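Local coordinates for fatty acid synthase 1, isoform A (Drosophila melanogaster, PDB 6FN6), which probably catalyses the de novo synthesis of long-chain saturated fatty acids from acetyl-CoA and malonyl-CoA with NADPH, here as its dehydratase, enoylreductase and ketoreductase region, at residues Val735-Gly740 and Arg758-Ser763; Leu712-Ser717 and Asn786-Glu791; Ser767-Val772 and Leu793-Arg798; Cys690-Val695 and Ala724-Leu729. All coordinates share one frame; numbering follows the deposited sequence.

How the interactions relate
All four contacts lie in one Rossmann-type domain, probably the nucleotide-binding part of the enoylreductase. Along the chain, interaction 4 opens first, at 690-695. Interaction 2 opens at 712-717, before 724-729 closes interaction 4, and the two therefore cross. Interaction 1 (735-740 with 758-763) opens and closes wholly within the span of interaction 2. Interaction 3 opens at 767-772. Interaction 2 then closes at 786-791 and interaction 3 at 793-798, a second crossing. Interaction 1 pairs two strands of the parallel sheet. Interaction 2 joins loops leaving two others. Interactions 3 and 4 each pack a pair of helices, and their nearest atoms are about 13 Å apart.

Interaction 1 of 4, residues Val735-Gly740 and Arg758-Ser763; sequences VFTTVG and RNIGNS
The amide carbon CG of N759 stands anti to its carbonyl carbon (chi1 -72°), and this turns the amide toward F736 and V735. CG of F736 takes the same position relative to its own backbone, which brings the ring against that amide. The amide and ring planes are 32° apart. N759 ND2 lies over one ring face, offset toward the rim, and OD1 approaches CE1 of F736 at 3.1 Å. ND2 also donates to O of V735 at 3.0 Å. That bond is bent, at 142°, and comes from above the carbonyl plane. Replacing N759 by a leucine removes the amide N-H, which would probably leave the V735 carbonyl without this donor. Beyond the asparagine the two strands pair in parallel. T737 N donates to N759 O at 2.8 Å, and G761 N donates to T737 O at 2.7 Å. V739 N then bonds to G761 O, and S763 N to V739 O at 3.1 Å. On the face that carries T737, V739 and I760, CG2 of V739 meets CG2 of I760 at 3.8 Å. On the other face, CG2 of T738 rests on G761, 3.7 Å from its C atom. T738 OG1 is hydrogen-bonded to H714 ND1. The pair closes a beta-alpha-beta unit through helix 742-751, which packs on V739 and I760. Helix 719-731 touches V735 and T737, and strand 710-713 flanks strand 734-739 on the side away from strand 760-762.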
loop_
_atom_site.group_PDB
_atom_site.type_symbol
_atom_site.label_atom_id
_atom_site.label_comp_id
_atom_site.label_asym_id
_atom_site.label_seq_id
_atom_site.Cartn_x
_atom_site.Cartn_y
_atom_site.Cartn_z
ATOM N N VAL A 735 3.137 -14.410 -22.754
ATOM C CA VAL A 735 3.946 -13.288 -22.309
ATOM C C VAL A 735 3.419 -11.950 -22.816
ATOM O O VAL A 735 3.139 -11.778 -24.002
ATOM C CB VAL A 735 5.417 -13.491 -22.733
ATOM C CG1 VAL A 735 6.243 -12.254 -22.439
ATOM C CG2 VAL A 735 6.010 -14.692 -22.025
ATOM N N PHE A 736 3.285 -11.010 -21.885
ATOM C CA PHE A 736 3.069 -9.606 -22.207
ATOM C C PHE A 736 4.334 -8.836 -21.824
ATOM O O PHE A 736 4.994 -9.175 -20.842
ATOM C CB PHE A 736 1.850 -9.053 -21.466
ATOM C CG PHE A 736 0.547 -9.662 -21.905
ATOM C CD1 PHE A 736 -0.181 -9.099 -22.942
ATOM C CD2 PHE A 736 0.049 -10.797 -21.283
ATOM C CE1 PHE A 736 -1.382 -9.659 -23.351
ATOM C CE2 PHE A 736 -1.149 -11.360 -21.688
ATOM C CZ PHE A 736 -1.864 -10.790 -22.723
ATOM N N THR A 737 4.693 -7.822 -22.606
ATOM C CA THR A 737 5.868 -7.016 -22.285
ATOM C C THR A 737 5.690 -5.548 -22.634
ATOM O O THR A 737 4.692 -5.150 -23.234
ATOM C CB THR A 737 7.132 -7.523 -23.017
ATOM O OG1 THR A 737 6.935 -7.447 -24.436
ATOM C CG2 THR A 737 7.442 -8.947 -22.623
ATOM N N THR A 738 6.678 -4.752 -22.238
ATOM C CA THR A 738 6.717 -3.337 -22.569
ATOM C C THR A 738 8.125 -2.957 -23.026
ATOM O O THR A 738 9.100 -3.626 -22.680
ATOM C CB THR A 738 6.296 -2.470 -21.371
ATOM O OG1 THR A 738 7.030 -2.863 -20.205
ATOM C CG2 THR A 738 4.805 -2.628 -21.106
ATOM N N VAL A 739 8.225 -1.885 -23.807
ATOM C CA VAL A 739 9.505 -1.446 -24.357
ATOM C C VAL A 739 9.619 0.072 -24.315
ATOM O O VAL A 739 8.613 0.782 -24.307
ATOM C CB VAL A 739 9.696 -1.951 -25.798
ATOM C CG1 VAL A 739 9.853 -3.462 -25.817
ATOM C CG2 VAL A 739 8.532 -1.510 -26.682
ATOM N N GLY A 740 10.855 0.560 -24.272
ATOM C CA GLY A 740 11.116 1.985 -24.182
ATOM C C GLY A 740 11.072 2.746 -25.495
ATOM O O GLY A 740 10.962 3.971 -25.491
ATOM N N ARG A 758 0.498 -7.720 -30.387
ATOM C CA ARG A 758 -0.622 -7.367 -29.520
ATOM C C ARG A 758 -0.203 -7.302 -28.056
ATOM O O ARG A 758 -0.834 -6.618 -27.250
ATOM C CB ARG A 758 -1.753 -8.387 -29.684
ATOM C CG ARG A 758 -2.419 -8.381 -31.050
ATOM C CD ARG A 758 -3.433 -9.511 -31.173
ATOM N NE ARG A 758 -4.511 -9.419 -30.191
ATOM C CZ ARG A 758 -5.621 -8.704 -30.351
ATOM N NH1 ARG A 758 -5.817 -8.000 -31.457
ATOM N NH2 ARG A 758 -6.542 -8.694 -29.396
ATOM N N ASN A 759 0.859 -8.026 -27.719
ATOM C CA ASN A 759 1.283 -8.180 -26.334
ATOM C C ASN A 759 2.454 -7.276 -25.943
ATOM O O ASN A 759 3.009 -7.431 -24.857
ATOM C CB ASN A 759 1.651 -9.643 -26.077
ATOM C CG ASN A 759 0.433 -10.551 -26.034
ATOM O OD1 ASN A 759 -0.680 -10.127 -26.340
ATOM N ND2 ASN A 759 0.643 -11.809 -25.666
ATOM N N ILE A 760 2.829 -6.340 -26.811
ATOM C CA ILE A 760 3.914 -5.408 -26.498
ATOM C C ILE A 760 3.366 -4.010 -26.240
ATOM O O ILE A 760 2.916 -3.329 -27.160
ATOM C CB ILE A 760 4.966 -5.369 -27.623
ATOM C CG1 ILE A 760 5.512 -6.776 -27.888
ATOM C CG2 ILE A 760 6.094 -4.400 -27.264
ATOM C CD1 ILE A 760 6.543 -6.849 -29.004
ATOM N N GLY A 761 3.448 -3.575 -24.989
ATOM C CA GLY A 761 2.983 -2.254 -24.611
ATOM C C GLY A 761 4.122 -1.258 -24.520
ATOM O O GLY A 761 5.254 -1.556 -24.900
ATOM N N ASN A 762 3.824 -0.072 -24.002
ATOM C CA ASN A 762 4.823 0.980 -23.891
ATOM C C ASN A 762 5.187 1.191 -22.426
ATOM O O ASN A 762 4.311 1.327 -21.572
ATOM C CB ASN A 762 4.303 2.276 -24.517
ATOM C CG ASN A 762 5.294 3.416 -24.410
ATOM O OD1 ASN A 762 6.469 3.209 -24.104
ATOM N ND2 ASN A 762 4.825 4.630 -24.678
ATOM N N SER A 763 6.486 1.198 -22.141
ATOM C CA SER A 763 6.974 1.314 -20.771
ATOM C C SER A 763 7.114 2.770 -20.328
ATOM O O SER A 763 7.273 3.048 -19.141
ATOM C CB SER A 763 8.316 0.592 -20.621
ATOM O OG SER A 763 9.306 1.158 -21.461
#

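Interaction 2 of 4, residues Leu712-Ser717 and Asn786-Glu791; sequences LIHAGS and NSLSEE
H714 and L788 meet where two loops part at the ends of adjacent parallel strands, 710-713 and 781-786, in a Rossmann-type domain. L788 CD2 sits squarely over the imidazole, 3.8 Å from the ring centroid of H714 and 5° off the ring normal. This is a CH-pi contact. The opposite face of the ring is met by L712 CG. N786 comes in at the ring edge instead. Its CG stands anti to the backbone N (chi1 -175°), which brings OD1 to 3.1 Å from H714 CD2. Its amide plane is turned 67° from the ring. The same OD1 accepts from L788 N at 3.0 Å, with the donor well above the plane of the side-chain carbonyl. This is an Asx turn, which probably helps to place the leucine above the ring. N786 ND2 bonds to E808 OE1 and, weakly, to L788 O. Farther along, CB of A715 lies 3.8 Å from OG of S787. The ring is fixed at both nitrogens, by T738 at ND1 and by a hydrogen bond between NE2 and S796 OG. A phenylalanine in place of H714 has no ring nitrogens and is likely to leave the T738 and S796 hydroxyls without these mates. The strand order puts the contact at the switch point of the sheet, where the chain leaves the two central strands toward opposite faces. G716 belongs to a possible glycine-rich turn there. In Rossmann folds the dinucleotide cofactor commonly binds at this crevice.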
loop_
_atom_site.group_PDB
_atom_site.type_symbol
_atom_site.label_atom_id
_atom_site.label_comp_id
_atom_site.label_asym_id
_atom_site.label_seq_id
_atom_site.Cartn_x
_atom_site.Cartn_y
_atom_site.Cartn_z
ATOM N N LEU A 712 3.341 -10.777 -17.137
ATOM C CA LEU A 712 3.695 -9.453 -17.632
ATOM C C LEU A 712 5.139 -9.144 -17.273
ATOM O O LEU A 712 5.458 -8.915 -16.106
ATOM C CB LEU A 712 2.765 -8.386 -17.047
ATOM C CG LEU A 712 3.109 -6.930 -17.382
ATOM C CD1 LEU A 712 3.071 -6.692 -18.883
ATOM C CD2 LEU A 712 2.170 -5.974 -16.662
ATOM N N ILE A 713 6.007 -9.155 -18.281
ATOM C CA ILE A 713 7.421 -8.849 -18.092
ATOM C C ILE A 713 7.700 -7.420 -18.538
ATOM O O ILE A 713 7.756 -7.137 -19.736
ATOM C CB ILE A 713 8.335 -9.821 -18.869
ATOM C CG1 ILE A 713 7.875 -11.273 -18.709
ATOM C CG2 ILE A 713 9.781 -9.648 -18.434
ATOM C CD1 ILE A 713 8.038 -11.827 -17.322
ATOM N N HIS A 714 7.874 -6.520 -17.578
ATOM C CA HIS A 714 8.222 -5.143 -17.897
ATOM C C HIS A 714 9.678 -5.057 -18.345
ATOM O O HIS A 714 10.481 -5.943 -18.048
ATOM C CB HIS A 714 7.987 -4.232 -16.691
ATOM C CG HIS A 714 6.565 -3.791 -16.532
ATOM N ND1 HIS A 714 5.766 -3.457 -17.605
ATOM C CD2 HIS A 714 5.801 -3.625 -15.428
ATOM C CE1 HIS A 714 4.572 -3.104 -17.167
ATOM N NE2 HIS A 714 4.566 -3.198 -15.850
ATOM N N ALA A 715 10.004 -3.998 -19.081
ATOM C CA ALA A 715 11.357 -3.787 -19.589
ATOM C C ALA A 715 11.825 -5.001 -20.379
ATOM O O ALA A 715 12.874 -5.576 -20.090
ATOM C CB ALA A 715 12.316 -3.497 -18.442
ATOM N N GLY A 716 11.043 -5.376 -21.385
ATOM C CA GLY A 716 11.311 -6.573 -22.158
ATOM C C GLY A 716 12.711 -6.657 -22.732
ATOM O O GLY A 716 13.396 -7.666 -22.566
ATOM N N SER A 717 13.144 -5.593 -23.401
ATOM C CA SER A 717 14.438 -5.595 -24.079
ATOM C C SER A 717 15.571 -5.158 -23.157
ATOM O O SER A 717 16.554 -4.568 -23.602
ATOM C CB SER A 717 14.388 -4.686 -25.307
ATOM O OG SER A 717 14.550 -3.326 -24.947
ATOM N N ASN A 786 8.110 -6.895 -12.182
ATOM C CA ASN A 786 8.135 -5.439 -12.280
ATOM C C ASN A 786 9.480 -4.819 -11.888
ATOM O O ASN A 786 10.064 -5.165 -10.858
ATOM C CB ASN A 786 7.034 -4.847 -11.399
ATOM C CG ASN A 786 6.914 -3.347 -11.550
ATOM O OD1 ASN A 786 6.928 -2.822 -12.662
ATOM N ND2 ASN A 786 6.796 -2.648 -10.429
ATOM N N SER A 787 9.956 -3.900 -12.726
ATOM C CA SER A 787 11.117 -3.072 -12.410
ATOM C C SER A 787 10.760 -1.593 -12.575
ATOM O O SER A 787 11.624 -0.723 -12.476
ATOM C CB SER A 787 12.311 -3.431 -13.297
ATOM O OG SER A 787 11.982 -3.323 -14.671
ATOM N N LEU A 788 9.486 -1.321 -12.846
ATOM C CA LEU A 788 8.981 0.046 -12.953
ATOM C C LEU A 788 8.542 0.535 -11.575
ATOM O O LEU A 788 8.465 -0.254 -10.631
ATOM C CB LEU A 788 7.816 0.111 -13.948
ATOM C CG LEU A 788 8.168 0.303 -15.428
ATOM C CD1 LEU A 788 9.307 -0.608 -15.870
ATOM C CD2 LEU A 788 6.939 0.064 -16.288
ATOM N N SER A 789 8.251 1.827 -11.458
ATOM C CA SER A 789 7.924 2.403 -10.157
ATOM C C SER A 789 6.813 3.444 -10.232
ATOM O O SER A 789 6.446 3.905 -11.314
ATOM C CB SER A 789 9.174 3.032 -9.537
ATOM O OG SER A 789 9.642 4.111 -10.323
ATOM N N GLU A 790 6.295 3.806 -9.061
ATOM C CA GLU A 790 5.260 4.827 -8.930
ATOM C C GLU A 790 4.026 4.495 -9.782
ATOM O O GLU A 790 3.574 3.349 -9.785
ATOM C CB GLU A 790 5.842 6.196 -9.292
ATOM C CG GLU A 790 6.981 6.612 -8.365
ATOM C CD GLU A 790 7.581 7.958 -8.723
ATOM O OE1 GLU A 790 7.429 8.904 -7.924
ATOM O OE2 GLU A 790 8.209 8.067 -9.796
ATOM N N GLU A 791 3.474 5.482 -10.490
ATOM C CA GLU A 791 2.193 5.303 -11.177
ATOM C C GLU A 791 2.207 4.078 -12.090
ATOM O O GLU A 791 1.166 3.474 -12.349
ATOM C CB GLU A 791 1.825 6.560 -11.982
ATOM C CG GLU A 791 2.702 6.845 -13.203
ATOM C CD GLU A 791 4.057 7.428 -12.842
ATOM O OE1 GLU A 791 4.240 7.855 -11.681
ATOM O OE2 GLU A 791 4.940 7.460 -13.726
#

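Interaction 3 of 4, residues Ser767-Val772 and Leu793-Arg798; sequences SFEQLV and LQASIR
E769 and R798 form a salt bridge between two nearly parallel helices, whose short segments have axes 9.7 Å from each other. E769 is extended, with CG anti to the backbone N (chi1 -178°), which carries its carboxylate across to the other helix. R798 NH1 donates to E769 OE1 at 2.6 Å. The bond is bent, with an angle of 134° at the hydrogen. The arginine meets that oxygen on its syn side, somewhat out of the carboxylate plane, while OE1 lies close to the guanidinium plane. The two planes are 32° apart, and the grip is single rather than two-pronged. The other oxygen, OE2, lies beside the aliphatic part of the arginine, 3.1 Å from R798 CD. OE1 also lies near CB of A795. R798 NH2 has a second, long and weak ion pair with E197 of the second subunit. S796 OG is hydrogen-bonded to K792 O of its own helix, besides its link to H714. The ring of F768 reaches this hydroxyl obliquely with its CZ end. The same CZ packs on CB of A795 at 4.1 Å, again at an oblique angle. F768 also stacks edge-to-face with H714. The polar groups of this contact thus have partners on both helices and beyond them. One glutamate in a largely buried interface has an arginine for its charge, and the nearby guanidinium would probably help to keep the carboxylate ionised.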
loop_
_atom_site.group_PDB
_atom_site.type_symbol
_atom_site.label_atom_id
_atom_site.label_comp_id
_atom_site.label_asym_id
_atom_site.label_seq_id
_atom_site.Cartn_x
_atom_site.Cartn_y
_atom_site.Cartn_z
ATOM N N SER A 767 -0.042 3.165 -20.414
ATOM C CA SER A 767 -0.943 2.645 -21.442
ATOM C C SER A 767 -1.040 1.123 -21.414
ATOM O O SER A 767 -2.071 0.559 -21.781
ATOM C CB SER A 767 -0.491 3.103 -22.831
ATOM O OG SER A 767 0.667 2.403 -23.248
ATOM N N PHE A 768 0.021 0.462 -20.963
ATOM C CA PHE A 768 0.067 -0.997 -20.984
ATOM C C PHE A 768 -1.035 -1.616 -20.127
ATOM O O PHE A 768 -1.420 -2.766 -20.337
ATOM C CB PHE A 768 1.437 -1.499 -20.520
ATOM C CG PHE A 768 1.756 -1.173 -19.089
ATOM C CD1 PHE A 768 1.293 -1.975 -18.058
ATOM C CD2 PHE A 768 2.532 -0.070 -18.775
ATOM C CE1 PHE A 768 1.589 -1.676 -16.742
ATOM C CE2 PHE A 768 2.834 0.233 -17.462
ATOM C CZ PHE A 768 2.365 -0.570 -16.445
ATOM N N GLU A 769 -1.546 -0.854 -19.165
ATOM C CA GLU A 769 -2.637 -1.330 -18.325
ATOM C C GLU A 769 -3.871 -1.637 -19.170
ATOM O O GLU A 769 -4.454 -2.717 -19.063
ATOM C CB GLU A 769 -2.974 -0.299 -17.245
ATOM C CG GLU A 769 -4.071 -0.734 -16.287
ATOM C CD GLU A 769 -4.439 0.351 -15.297
ATOM O OE1 GLU A 769 -3.608 1.258 -15.071
ATOM O OE2 GLU A 769 -5.562 0.305 -14.752
ATOM N N GLN A 770 -4.265 -0.685 -20.010
ATOM C CA GLN A 770 -5.426 -0.863 -20.873
ATOM C C GLN A 770 -5.185 -2.021 -21.829
ATOM O O GLN A 770 -6.073 -2.838 -22.062
ATOM C CB GLN A 770 -5.731 0.416 -21.659
ATOM C CG GLN A 770 -6.335 1.540 -20.828
ATOM C CD GLN A 770 -5.350 2.131 -19.842
ATOM O OE1 GLN A 770 -4.211 2.440 -20.194
ATOM N NE2 GLN A 770 -5.783 2.292 -18.598
ATOM N N LEU A 771 -3.973 -2.090 -22.372
ATOM C CA LEU A 771 -3.619 -3.123 -23.338
ATOM C C LEU A 771 -3.787 -4.518 -22.751
ATOM O O LEU A 771 -4.391 -5.394 -23.372
ATOM C CB LEU A 771 -2.176 -2.929 -23.810
ATOM C CG LEU A 771 -1.621 -3.920 -24.841
ATOM C CD1 LEU A 771 -0.579 -3.238 -25.713
ATOM C CD2 LEU A 771 -1.017 -5.160 -24.184
ATOM N N VAL A 772 -3.247 -4.719 -21.555
ATOM C CA VAL A 772 -3.265 -6.028 -20.915
ATOM C C VAL A 772 -4.686 -6.419 -20.544
ATOM O O VAL A 772 -5.111 -7.543 -20.798
ATOM C CB VAL A 772 -2.342 -6.049 -19.685
ATOM C CG1 VAL A 772 -2.551 -7.322 -18.866
ATOM C CG2 VAL A 772 -0.896 -5.929 -20.120
ATOM N N LEU A 793 3.794 1.342 -11.321
ATOM C CA LEU A 793 3.711 0.182 -10.437
ATOM C C LEU A 793 2.259 -0.090 -10.061
ATOM O O LEU A 793 1.780 -1.217 -10.177
ATOM C CB LEU A 793 4.556 0.396 -9.177
ATOM C CG LEU A 793 4.771 -0.824 -8.271
ATOM C CD1 LEU A 793 6.068 -0.693 -7.500
ATOM C CD2 LEU A 793 3.622 -1.026 -7.293
ATOM N N GLN A 794 1.564 0.947 -9.604
ATOM C CA GLN A 794 0.159 0.820 -9.239
ATOM C C GLN A 794 -0.661 0.372 -10.447
ATOM O O GLN A 794 -1.654 -0.346 -10.306
ATOM C CB GLN A 794 -0.379 2.139 -8.677
ATOM C CG GLN A 794 -0.132 2.325 -7.182
ATOM C CD GLN A 794 -0.963 1.377 -6.323
ATOM O OE1 GLN A 794 -1.638 0.485 -6.837
ATOM N NE2 GLN A 794 -0.920 1.572 -5.009
ATOM N N ALA A 795 -0.243 0.800 -11.634
ATOM C CA ALA A 795 -0.904 0.389 -12.866
ATOM C C ALA A 795 -0.638 -1.089 -13.121
ATOM O O ALA A 795 -1.500 -1.807 -13.631
ATOM C CB ALA A 795 -0.424 1.229 -14.038
ATOM N N SER A 796 0.558 -1.539 -12.753
ATOM C CA SER A 796 0.938 -2.938 -12.913
ATOM C C SER A 796 0.164 -3.807 -11.930
ATOM O O SER A 796 -0.144 -4.963 -12.214
ATOM C CB SER A 796 2.444 -3.120 -12.704
ATOM O OG SER A 796 3.193 -2.319 -13.603
ATOM N N ILE A 797 -0.137 -3.242 -10.765
ATOM C CA ILE A 797 -0.940 -3.925 -9.760
ATOM C C ILE A 797 -2.326 -4.206 -10.325
ATOM O O ILE A 797 -2.865 -5.301 -10.167
ATOM C CB ILE A 797 -1.015 -3.094 -8.460
ATOM C CG1 ILE A 797 0.333 -3.107 -7.737
ATOM C CG2 ILE A 797 -2.135 -3.592 -7.547
ATOM C CD1 ILE A 797 0.698 -4.438 -7.102
ATOM N N ARG A 798 -2.897 -3.210 -10.995
ATOM C CA ARG A 798 -4.228 -3.337 -11.572
ATOM C C ARG A 798 -4.266 -4.401 -12.669
ATOM O O ARG A 798 -5.341 -4.850 -13.064
ATOM C CB ARG A 798 -4.702 -1.992 -12.128
ATOM C CG ARG A 798 -4.827 -0.894 -11.080
ATOM C CD ARG A 798 -5.279 0.421 -11.696
ATOM N NE ARG A 798 -4.760 1.583 -10.971
ATOM C CZ ARG A 798 -3.887 2.463 -11.461
ATOM N NH1 ARG A 798 -3.413 2.348 -12.697
ATOM N NH2 ARG A 798 -3.490 3.478 -10.706
#

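Interaction 4 of 4, residues Cys690-Val695 and Ala724-Leu729; sequences CVYSTV and AISVAL
V727 pushes a methyl group into the hollow between Y692 and V695, one turn apart on the facing helix. Its CG1 stands anti to the backbone N (chi1 179°) and its CG2 anti to the carbonyl carbon, which points CG2 into the hollow. CG2 meets the Y692 ring at the edge, in the ring plane, 3.7 Å from CE1. On the other side of the hollow the same CG2 touches CG1 of V695 at 3.8 Å, and these two valines reach toward each other tip to tip. Y692 and V727, by contrast, slide past one another in opposite directions. V695 is the bump going the other way. Both its methyls rest on the same side of A724: CG1 lies 3.8 Å from CA of A724, and CG2 lies 3.8 Å from CB of the same alanine. The small alanine leaves the valine lying over the backbone of helix 719-731. The segments cross at -47°, with axes 10.1 Å apart. Strand 710-713 lies between these helices in the chain. Helix 719-731 is the first helix of the Rossmann-type fold, next to its possible glycine-rich turn, and A723 on it also packs against V691, Y692 and V695. Y692 OH lies 4.1 Å from S726 CB. Each hydroxyl has its own backbone partner: Y692 OH bonds to V864 O, and S726 OG bonds to A862 O. M705 also packs against V727.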
loop_
_atom_site.group_PDB
_atom_site.type_symbol
_atom_site.label_atom_id
_atom_site.label_comp_id
_atom_site.label_asym_id
_atom_site.label_seq_id
_atom_site.Cartn_x
_atom_site.Cartn_y
_atom_site.Cartn_z
ATOM N N CYS A 690 23.926 -13.314 -13.592
ATOM C CA CYS A 690 23.062 -12.473 -12.771
ATOM C C CYS A 690 21.617 -12.432 -13.249
ATOM O O CYS A 690 20.700 -12.718 -12.479
ATOM C CB CYS A 690 23.614 -11.050 -12.711
ATOM S SG CYS A 690 24.986 -10.875 -11.561
ATOM N N VAL A 691 21.410 -12.051 -14.507
ATOM C CA VAL A 691 20.057 -11.855 -15.015
ATOM C C VAL A 691 19.254 -13.151 -14.942
ATOM O O VAL A 691 18.059 -13.122 -14.663
ATOM C CB VAL A 691 20.069 -11.305 -16.461
ATOM C CG1 VAL A 691 20.647 -9.900 -16.489
ATOM C CG2 VAL A 691 20.837 -12.234 -17.399
ATOM N N TYR A 692 19.906 -14.286 -15.172
ATOM C CA TYR A 692 19.199 -15.561 -15.177
ATOM C C TYR A 692 19.011 -16.116 -13.772
ATOM O O TYR A 692 17.982 -16.724 -13.477
ATOM C CB TYR A 692 19.928 -16.579 -16.052
ATOM C CG TYR A 692 19.581 -16.442 -17.515
ATOM C CD1 TYR A 692 18.380 -16.932 -18.005
ATOM C CD2 TYR A 692 20.446 -15.821 -18.403
ATOM C CE1 TYR A 692 18.048 -16.806 -19.339
ATOM C CE2 TYR A 692 20.125 -15.692 -19.741
ATOM C CZ TYR A 692 18.927 -16.187 -20.204
ATOM O OH TYR A 692 18.604 -16.063 -21.538
ATOM N N SER A 693 19.996 -15.917 -12.904
ATOM C CA SER A 693 19.829 -16.268 -11.500
ATOM C C SER A 693 18.662 -15.479 -10.921
ATOM O O SER A 693 17.897 -15.987 -10.100
ATOM C CB SER A 693 21.108 -15.994 -10.710
ATOM O OG SER A 693 22.164 -16.821 -11.163
ATOM N N THR A 694 18.531 -14.232 -11.362
ATOM C CA THR A 694 17.439 -13.372 -10.931
ATOM C C THR A 694 16.107 -13.902 -11.455
ATOM O O THR A 694 15.138 -14.031 -10.704
ATOM C CB THR A 694 17.641 -11.927 -11.424
ATOM O OG1 THR A 694 18.906 -11.438 -10.967
ATOM C CG2 THR A 694 16.532 -11.016 -10.910
ATOM N N VAL A 695 16.071 -14.204 -12.748
ATOM C CA VAL A 695 14.847 -14.639 -13.403
ATOM C C VAL A 695 14.329 -15.916 -12.758
ATOM O O VAL A 695 13.129 -16.062 -12.518
ATOM C CB VAL A 695 15.075 -14.831 -14.919
ATOM C CG1 VAL A 695 14.006 -15.731 -15.529
ATOM C CG2 VAL A 695 15.087 -13.494 -15.626
ATOM N N ALA A 724 14.070 -13.062 -18.784
ATOM C CA ALA A 724 12.750 -13.446 -18.300
ATOM C C ALA A 724 11.867 -13.968 -19.432
ATOM O O ALA A 724 11.220 -15.006 -19.295
ATOM C CB ALA A 724 12.081 -12.270 -17.613
ATOM N N ILE A 725 11.846 -13.243 -20.547
ATOM C CA ILE A 725 11.022 -13.615 -21.694
ATOM C C ILE A 725 11.436 -14.987 -22.219
ATOM O O ILE A 725 10.592 -15.817 -22.544
ATOM C CB ILE A 725 11.108 -12.549 -22.807
ATOM C CG1 ILE A 725 10.554 -11.211 -22.308
ATOM C CG2 ILE A 725 10.341 -13.002 -24.050
ATOM C CD1 ILE A 725 10.879 -10.031 -23.211
ATOM N N SER A 726 12.741 -15.215 -22.305
ATOM C CA SER A 726 13.270 -16.470 -22.824
ATOM C C SER A 726 12.830 -17.655 -21.971
ATOM O O SER A 726 12.328 -18.649 -22.489
ATOM C CB SER A 726 14.799 -16.412 -22.895
ATOM O OG SER A 726 15.334 -17.604 -23.445
ATOM N N VAL A 727 13.023 -17.549 -20.661
ATOM C CA VAL A 727 12.676 -18.636 -19.754
ATOM C C VAL A 727 11.164 -18.837 -19.734
ATOM O O VAL A 727 10.682 -19.966 -19.816
ATOM C CB VAL A 727 13.216 -18.374 -18.331
ATOM C CG1 VAL A 727 12.832 -19.506 -17.389
ATOM C CG2 VAL A 727 14.725 -18.213 -18.359
ATOM N N ALA A 728 10.420 -17.742 -19.622
ATOM C CA ALA A 728 8.963 -17.809 -19.573
ATOM C C ALA A 728 8.407 -18.516 -20.808
ATOM O O ALA A 728 7.653 -19.485 -20.691
ATOM C CB ALA A 728 8.372 -16.414 -19.453
ATOM N N LEU A 729 8.779 -18.028 -21.987
ATOM C CA LEU A 729 8.324 -18.628 -23.234
ATOM C C LEU A 729 8.739 -20.095 -23.302
ATOM O O LEU A 729 8.039 -20.921 -23.890
ATOM C CB LEU A 729 8.878 -17.867 -24.440
ATOM C CG LEU A 729 8.308 -16.467 -24.698
ATOM C CD1 LEU A 729 8.998 -15.828 -25.892
ATOM C CD2 LEU A 729 6.796 -16.502 -24.911
#